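Local coordinates for protein malonyl-CoA decarboxylase (Rhodopseudomonas palustris, PDB 4KSA) that probably catalyses the decarboxylation of malonyl-CoA to acetyl-CoA and carbon dioxide, at residues K189-E194 and D203-R208. Residues are numbered along the deposited sequence; the frame is centred on the assembly and turned at random.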
# COMPACT_ATOMS: atom_id res chain seq x y z
N LYS A 189 -19.75 10.00 -6.69
CA LYS A 189 -20.85 9.62 -5.83
C LYS A 189 -21.11 10.76 -4.84
O LYS A 189 -22.26 11.09 -4.57
CB LYS A 189 -20.52 8.35 -5.05
CG LYS A 189 -20.19 7.13 -5.88
CD LYS A 189 -19.72 6.00 -4.98
CE LYS A 189 -19.14 4.83 -5.74
NZ LYS A 189 -20.14 3.99 -6.47
N ILE A 190 -20.05 11.35 -4.32
CA ILE A 190 -20.16 12.45 -3.36
C ILE A 190 -20.93 13.64 -3.94
O ILE A 190 -21.65 14.33 -3.23
CB ILE A 190 -18.77 12.96 -2.89
CG1 ILE A 190 -18.09 11.91 -2.00
CG2 ILE A 190 -18.91 14.27 -2.12
CD1 ILE A 190 -18.71 11.79 -0.63
N ILE A 191 -20.79 13.87 -5.24
CA ILE A 191 -21.48 14.97 -5.89
C ILE A 191 -22.99 14.73 -5.85
O ILE A 191 -23.77 15.63 -6.11
CB ILE A 191 -21.03 15.13 -7.36
CG1 ILE A 191 -19.52 15.42 -7.42
CG2 ILE A 191 -21.80 16.26 -8.02
CD1 ILE A 191 -18.95 15.56 -8.83
N ARG A 192 -23.39 13.51 -5.51
CA ARG A 192 -24.81 13.19 -5.44
C ARG A 192 -25.31 13.14 -4.00
O ARG A 192 -26.48 13.43 -3.74
CB ARG A 192 -25.06 11.85 -6.14
CG ARG A 192 -26.49 11.37 -6.05
CD ARG A 192 -26.73 10.11 -6.88
NE ARG A 192 -25.83 9.01 -6.53
CZ ARG A 192 -24.62 8.81 -7.06
NH1 ARG A 192 -23.88 7.77 -6.67
NH2 ARG A 192 -24.16 9.65 -7.98
N TYR A 193 -24.42 12.79 -3.07
CA TYR A 193 -24.75 12.69 -1.65
C TYR A 193 -24.56 14.01 -0.86
O TYR A 193 -24.86 14.06 0.33
CB TYR A 193 -23.86 11.64 -0.97
CG TYR A 193 -23.83 10.26 -1.59
CD1 TYR A 193 -22.85 9.34 -1.22
CD2 TYR A 193 -24.77 9.86 -2.54
CE1 TYR A 193 -22.79 8.07 -1.77
CE2 TYR A 193 -24.73 8.59 -3.10
CZ TYR A 193 -23.74 7.70 -2.71
OH TYR A 193 -23.69 6.44 -3.26
N GLU A 194 -24.06 15.05 -1.52
CA GLU A 194 -23.83 16.32 -0.83
C GLU A 194 -25.14 16.87 -0.26
O GLU A 194 -26.14 16.99 -0.98
CB GLU A 194 -23.21 17.35 -1.79
CG GLU A 194 -23.00 18.74 -1.18
CD GLU A 194 -22.03 18.75 0.00
OE1 GLU A 194 -22.09 19.70 0.81
OE2 GLU A 194 -21.21 17.81 0.11
N ASP A 203 -16.41 21.55 -10.96
CA ASP A 203 -15.93 22.86 -10.54
C ASP A 203 -16.53 23.21 -9.18
O ASP A 203 -15.90 23.87 -8.35
CB ASP A 203 -16.34 23.92 -11.57
CG ASP A 203 -15.75 23.64 -12.94
OD1 ASP A 203 -16.35 24.09 -13.95
OD2 ASP A 203 -14.70 22.98 -13.01
N ASP A 204 -17.76 22.75 -8.95
CA ASP A 204 -18.46 22.98 -7.69
C ASP A 204 -17.82 22.17 -6.58
O ASP A 204 -17.44 22.70 -5.54
CB ASP A 204 -19.93 22.56 -7.81
CG ASP A 204 -20.69 23.37 -8.82
OD1 ASP A 204 -20.16 23.58 -9.94
OD2 ASP A 204 -21.82 23.80 -8.50
N LEU A 205 -17.71 20.86 -6.82
CA LEU A 205 -17.13 19.93 -5.86
C LEU A 205 -15.69 20.36 -5.54
O LEU A 205 -15.33 20.49 -4.37
CB LEU A 205 -17.17 18.50 -6.45
CG LEU A 205 -17.03 17.24 -5.58
CD1 LEU A 205 -15.59 17.01 -5.21
CD2 LEU A 205 -17.89 17.37 -4.33
N ARG A 206 -14.89 20.60 -6.58
CA ARG A 206 -13.50 21.02 -6.36
C ARG A 206 -13.49 22.32 -5.56
O ARG A 206 -12.67 22.50 -4.66
CB ARG A 206 -12.76 21.23 -7.69
CG ARG A 206 -11.45 22.01 -7.51
CD ARG A 206 -10.40 21.72 -8.58
NE ARG A 206 -10.75 22.20 -9.92
CZ ARG A 206 -10.97 23.47 -10.24
NH1 ARG A 206 -11.27 23.79 -11.49
NH2 ARG A 206 -10.90 24.41 -9.30
N ALA A 207 -14.42 23.22 -5.91
CA ALA A 207 -14.54 24.49 -5.22
C ALA A 207 -14.95 24.23 -3.78
O ALA A 207 -14.28 24.66 -2.84
CB ALA A 207 -15.57 25.36 -5.92
N ARG A 208 -16.06 23.51 -3.61
CA ARG A 208 -16.57 23.20 -2.28
C ARG A 208 -15.56 22.50 -1.38
O ARG A 208 -15.67 22.58 -0.16
CB ARG A 208 -17.85 22.35 -2.41
CG ARG A 208 -18.36 21.72 -1.11
CD ARG A 208 -17.68 20.38 -0.85
NE ARG A 208 -18.04 19.78 0.44
CZ ARG A 208 -17.70 20.27 1.62
NH1 ARG A 208 -18.07 19.65 2.73
NH2 ARG A 208 -17.00 21.39 1.70
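Ile191 and Leu205 bring the last turn of helix 184-193 up against helix 202-209, their CA atoms 6.6 Å apart, close enough for their side chains to touch. Leu205 supplies the second helix's share of this small apolar contact: its CG lies 3.6 Å from Ile191 CG1, and its CD2 reaches Ile190 CG2 at 3.9 Å. Ile191 sets CG1 anti to its own carbonyl carbon (chi1 -60°), which directs CG1 to the leucine, the two side chains crossing at a slant, while Ile190 meets the CD2 branch roughly at a right angle. An alanine in place of Ile191 would probably open a gap beside CB and CG of Leu205, leaving Ile190 as its one apolar neighbour from the 189-194 segment. Where helix 184-193 ends, Glu194 adds a long salt bridge, OE2 to Arg208 NE at 3.7 Å, with carboxylate and guanidinium planes 73° apart; the attraction is probably mainly electrostatic. The stronger partner of Arg208 is Glu233, salt-bridged to its NH1; the arginine probably offsets repulsion between the neighbouring carboxylates of Glu194 and Glu233. Both helices pack on the mixed sheet of the C-terminal domain, Ile190 and Glu194 touching Phe231 on strand 230-237 and Arg208 lying against Cys216 on strand 214-220.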